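Local coordinates for protein spermidine synthase (Corynebacterium glutamicum ATCC 13032, PDB 3GJY) that probably makes spermidine by transferring an aminopropyl group from decarboxylated S-adenosylmethionine to putrescine, as spermidine synthases do, at residues G208-E218 with V279-H290. Sequence-based numbering, arbitrary orientation.
Sequences GAKSELAGMME and VRKFASGAQARH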
loop_
_atom_site.group_PDB
_atom_site.type_symbol
_atom_site.label_atom_id
_atom_site.label_comp_id
_atom_site.label_asym_id
_atom_site.label_seq_id
_atom_site.Cartn_x
_atom_site.Cartn_y
_atom_site.Cartn_z
ATOM N N GLY A 208 3.836 13.136 -10.285
ATOM C CA GLY A 208 2.746 12.265 -9.808
ATOM C C GLY A 208 2.663 12.210 -8.285
ATOM O O GLY A 208 1.621 12.499 -7.684
ATOM N N ALA A 209 3.772 11.851 -7.661
ATOM C CA ALA A 209 3.830 11.842 -6.183
ATOM C C ALA A 209 3.447 13.203 -5.574
ATOM O O ALA A 209 2.695 13.282 -4.586
ATOM C CB ALA A 209 5.199 11.434 -5.726
ATOM N N LYS A 210 3.987 14.287 -6.140
ATOM C CA LYS A 210 3.741 15.601 -5.586
ATOM C C LYS A 210 2.258 15.986 -5.740
ATOM O O LYS A 210 1.683 16.559 -4.820
ATOM C CB LYS A 210 4.659 16.639 -6.234
ATOM C CG LYS A 210 6.128 16.451 -5.847
ATOM C CD LYS A 210 7.019 17.377 -6.666
ATOM C CE LYS A 210 8.469 17.158 -6.333
ATOM N NZ LYS A 210 9.301 18.073 -7.186
ATOM N N SER A 211 1.642 15.671 -6.879
ATOM C CA SER A 211 0.222 15.953 -7.050
ATOM C C SER A 211 -0.644 15.099 -6.104
ATOM O O SER A 211 -1.666 15.567 -5.596
ATOM C CB SER A 211 -0.192 15.749 -8.503
ATOM O OG SER A 211 0.242 16.865 -9.282
ATOM N N GLU A 212 -0.225 13.855 -5.855
ATOM C CA GLU A 212 -0.991 13.021 -4.897
ATOM C C GLU A 212 -0.917 13.676 -3.536
ATOM O O GLU A 212 -1.943 13.794 -2.843
ATOM C CB GLU A 212 -0.443 11.589 -4.813
ATOM C CG GLU A 212 -0.671 10.791 -6.068
ATOM C CD GLU A 212 -0.852 9.343 -5.784
ATOM O OE1 GLU A 212 -1.692 9.083 -4.911
ATOM O OE2 GLU A 212 -0.257 8.502 -6.487
ATOM N N LEU A 213 0.297 14.042 -3.125
ATOM C CA LEU A 213 0.455 14.732 -1.847
ATOM C C LEU A 213 -0.367 16.029 -1.738
ATOM O O LEU A 213 -0.966 16.304 -0.680
ATOM C CB LEU A 213 1.938 15.026 -1.519
ATOM C CG LEU A 213 2.706 13.732 -1.210
ATOM C CD1 LEU A 213 4.220 13.981 -1.415
ATOM C CD2 LEU A 213 2.426 13.281 0.212
ATOM N N ALA A 214 -0.354 16.849 -2.797
ATOM C CA ALA A 214 -1.176 18.060 -2.807
ATOM C C ALA A 214 -2.662 17.752 -2.526
ATOM O O ALA A 214 -3.311 18.420 -1.719
ATOM C CB ALA A 214 -1.002 18.839 -4.144
ATOM N N GLY A 215 -3.184 16.672 -3.114
ATOM C CA GLY A 215 -4.580 16.319 -2.889
ATOM C C GLY A 215 -4.791 15.807 -1.473
ATOM O O GLY A 215 -5.763 16.158 -0.824
HETATM N N MSE A 216 -3.853 14.984 -1.009
HETATM C CA MSE A 216 -3.920 14.467 0.370
HETATM C C MSE A 216 -3.928 15.616 1.392
HETATM O O MSE A 216 -4.631 15.543 2.413
HETATM C CB MSE A 216 -2.761 13.510 0.653
HETATM C CG MSE A 216 -2.918 12.215 -0.183
HETATM SE SE MSE A 216 -1.250 11.218 -0.231
HETATM C CE MSE A 216 -1.251 10.743 1.646
HETATM N N MSE A 217 -3.163 16.680 1.113
HETATM C CA MSE A 217 -3.084 17.803 2.058
HETATM C C MSE A 217 -4.373 18.627 2.161
HETATM O O MSE A 217 -4.558 19.344 3.147
HETATM C CB MSE A 217 -1.873 18.690 1.750
HETATM C CG MSE A 217 -0.568 18.034 2.137
HETATM SE SE MSE A 217 0.945 19.177 1.754
HETATM C CE MSE A 217 1.384 18.472 0.131
ATOM N N GLU A 218 -5.248 18.527 1.161
ATOM C CA GLU A 218 -6.566 19.174 1.257
ATOM C C GLU A 218 -7.529 18.399 2.148
ATOM O O GLU A 218 -8.576 18.907 2.560
ATOM C CB GLU A 218 -7.221 19.249 -0.132
ATOM C CG GLU A 218 -6.644 20.165 -1.104
ATOM C CD GLU A 218 -7.599 20.362 -2.287
ATOM O OE1 GLU A 218 -8.845 20.214 -2.143
ATOM O OE2 GLU A 218 -7.078 20.646 -3.356
ATOM N N VAL A 279 7.679 17.231 3.805
ATOM C CA VAL A 279 6.703 16.950 2.748
ATOM C C VAL A 279 6.029 18.220 2.224
ATOM O O VAL A 279 5.808 18.349 1.013
ATOM C CB VAL A 279 5.667 15.920 3.245
ATOM C CG1 VAL A 279 4.532 15.754 2.235
ATOM C CG2 VAL A 279 6.351 14.586 3.544
ATOM N N ARG A 280 5.707 19.147 3.119
ATOM C CA ARG A 280 5.065 20.381 2.668
ATOM C C ARG A 280 5.959 21.214 1.772
ATOM O O ARG A 280 5.475 21.830 0.832
ATOM C CB ARG A 280 4.537 21.215 3.840
ATOM C CG ARG A 280 3.386 20.535 4.577
ATOM C CD ARG A 280 2.693 21.460 5.598
ATOM N NE ARG A 280 1.601 20.747 6.271
ATOM C CZ ARG A 280 0.363 20.608 5.786
ATOM N NH1 ARG A 280 0.015 21.165 4.621
ATOM N NH2 ARG A 280 -0.540 19.918 6.491
ATOM N N LYS A 281 7.264 21.162 2.000
ATOM C CA LYS A 281 8.209 21.822 1.069
ATOM C C LYS A 281 8.353 21.063 -0.237
ATOM O O LYS A 281 8.292 21.657 -1.327
ATOM C CB LYS A 281 9.561 21.973 1.732
ATOM C CG LYS A 281 9.565 23.000 2.851
ATOM C CD LYS A 281 10.960 23.101 3.375
ATOM C CE LYS A 281 11.073 22.464 4.726
ATOM N NZ LYS A 281 10.593 23.442 5.734
ATOM N N PHE A 282 8.474 19.730 -0.145
ATOM C CA PHE A 282 8.647 18.859 -1.312
ATOM C C PHE A 282 7.499 19.023 -2.324
ATOM O O PHE A 282 7.729 19.074 -3.537
ATOM C CB PHE A 282 8.701 17.405 -0.802
ATOM C CG PHE A 282 8.708 16.349 -1.881
ATOM C CD1 PHE A 282 9.835 16.124 -2.691
ATOM C CD2 PHE A 282 7.597 15.497 -2.044
ATOM C CE1 PHE A 282 9.837 15.094 -3.648
ATOM C CE2 PHE A 282 7.608 14.473 -2.994
ATOM C CZ PHE A 282 8.714 14.269 -3.808
ATOM N N ALA A 283 6.270 19.088 -1.819
ATOM C CA ALA A 283 5.090 19.139 -2.667
ATOM C C ALA A 283 4.545 20.552 -2.867
ATOM O O ALA A 283 3.487 20.727 -3.491
ATOM C CB ALA A 283 4.025 18.246 -2.088
ATOM N N SER A 284 5.240 21.552 -2.331
ATOM C CA SER A 284 4.822 22.946 -2.491
ATOM C C SER A 284 4.685 23.281 -3.972
ATOM O O SER A 284 5.502 22.857 -4.813
ATOM C CB SER A 284 5.832 23.879 -1.835
ATOM O OG SER A 284 5.352 25.216 -1.813
ATOM N N GLY A 285 3.633 24.009 -4.299
ATOM C CA GLY A 285 3.418 24.398 -5.689
ATOM C C GLY A 285 2.722 23.361 -6.566
ATOM O O GLY A 285 2.224 23.693 -7.645
ATOM N N ALA A 286 2.656 22.102 -6.116
ATOM C CA ALA A 286 2.001 21.067 -6.899
ATOM C C ALA A 286 0.489 21.252 -6.847
ATOM O O ALA A 286 -0.058 21.699 -5.819
ATOM C CB ALA A 286 2.371 19.656 -6.383
ATOM N N GLN A 287 -0.169 20.918 -7.948
ATOM C CA GLN A 287 -1.616 21.058 -8.024
ATOM C C GLN A 287 -2.285 19.725 -7.735
ATOM O O GLN A 287 -1.914 18.695 -8.318
ATOM C CB GLN A 287 -2.006 21.535 -9.416
ATOM C CG GLN A 287 -1.364 22.890 -9.800
ATOM C CD GLN A 287 -1.596 23.980 -8.768
ATOM O OE1 GLN A 287 -2.724 24.445 -8.591
ATOM N NE2 GLN A 287 -0.526 24.408 -8.088
ATOM N N ALA A 288 -3.273 19.767 -6.847
ATOM C CA ALA A 288 -4.091 18.588 -6.582
ATOM C C ALA A 288 -4.850 18.191 -7.828
ATOM O O ALA A 288 -5.201 19.034 -8.669
ATOM C CB ALA A 288 -5.066 18.857 -5.445
ATOM N N ARG A 289 -5.116 16.898 -7.914
ATOM C CA ARG A 289 -5.940 16.351 -9.011
ATOM C C ARG A 289 -7.378 16.139 -8.573
ATOM O O ARG A 289 -7.649 15.845 -7.398
ATOM C CB ARG A 289 -5.409 15.016 -9.494
ATOM C CG ARG A 289 -3.963 15.082 -9.982
ATOM C CD ARG A 289 -3.499 13.709 -10.345
ATOM N NE ARG A 289 -2.169 13.709 -10.943
ATOM C CZ ARG A 289 -1.498 12.602 -11.229
ATOM N NH1 ARG A 289 -2.018 11.403 -10.957
ATOM N NH2 ARG A 289 -0.289 12.698 -11.790
ATOM N N HIS A 290 -8.285 16.273 -9.534
ATOM C CA HIS A 290 -9.709 16.030 -9.331
ATOM C C HIS A 290 -10.215 15.033 -10.352
ATOM O O HIS A 290 -9.648 14.896 -11.445
ATOM C CB HIS A 290 -10.499 17.340 -9.400
ATOM C CG HIS A 290 -10.306 18.178 -8.189
ATOM N ND1 HIS A 290 -11.143 18.104 -7.101
ATOM C CD2 HIS A 290 -9.322 19.052 -7.855
ATOM C CE1 HIS A 290 -10.723 18.944 -6.172
ATOM N NE2 HIS A 290 -9.611 19.515 -6.595
HETATM O O HOH W 1 -4.373 15.013 -5.870
HETATM O O HOH W 2 1.230 19.946 -10.097
HETATM O O HOH W 3 -1.328 15.999 -12.157
HETATM O O HOH W 4 -3.166 19.371 5.433
HETATM O O HOH W 5 -2.665 21.908 3.631
HETATM O O HOH W 6 -8.190 21.524 -5.423
#
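K210, L213, A214 and M217 carry a packing contact between helix 207-219 and the chain that leaves the end of helix 276-282 and crosses the helix's outer side, in a domain of the AdoMet-dependent methyltransferase family. A209, E212 and M216 pack on strand 238-245 or helix 180-189, L213 and M217 also reach strand 222-227, and the extended chain 286-290 runs on to helix 180-189, where R289 pairs with V180 through backbone hydrogen bonds.

The aliphatic chain of K210 is extended and crosses F282 at about a right angle. Its CE sits over one ring face, 4.0 Å from the centroid of F282, in a CH-pi contact. L213 CD1 meets the same ring at its edge, in plane, and L213 CD2 touches V279 CG1. M217 is a selenomethionine. Its chain bends at chi3 (-96°), which brings CE to 3.5 Å from A283 CB, a tight fit. A type II turn from A283 to A286 then brings A286 CB against K210 CB (3.8 Å). A288 CB packs on G215 CA at 3.6 Å.

In one of its two conformers, S211 OG donates to Q287 O (3.0 Å), tilted 20° from the carbonyl plane. Water joins S211 O to R289 N. Another bridges M217 O and R280 NH1; a second, less certain in its bond to M217 O, lies at R280 NH2. R280 NE also forms a salt bridge with E276. A further water lies between E218 OE2 and H290 NE2, while H290 ND1 bonds E181.

Close apolar fit, with the CA atoms of G215 and A288 4.4 Å apart, probably does most to hold this chain on the helix; the serine bond and marginal waters add to it.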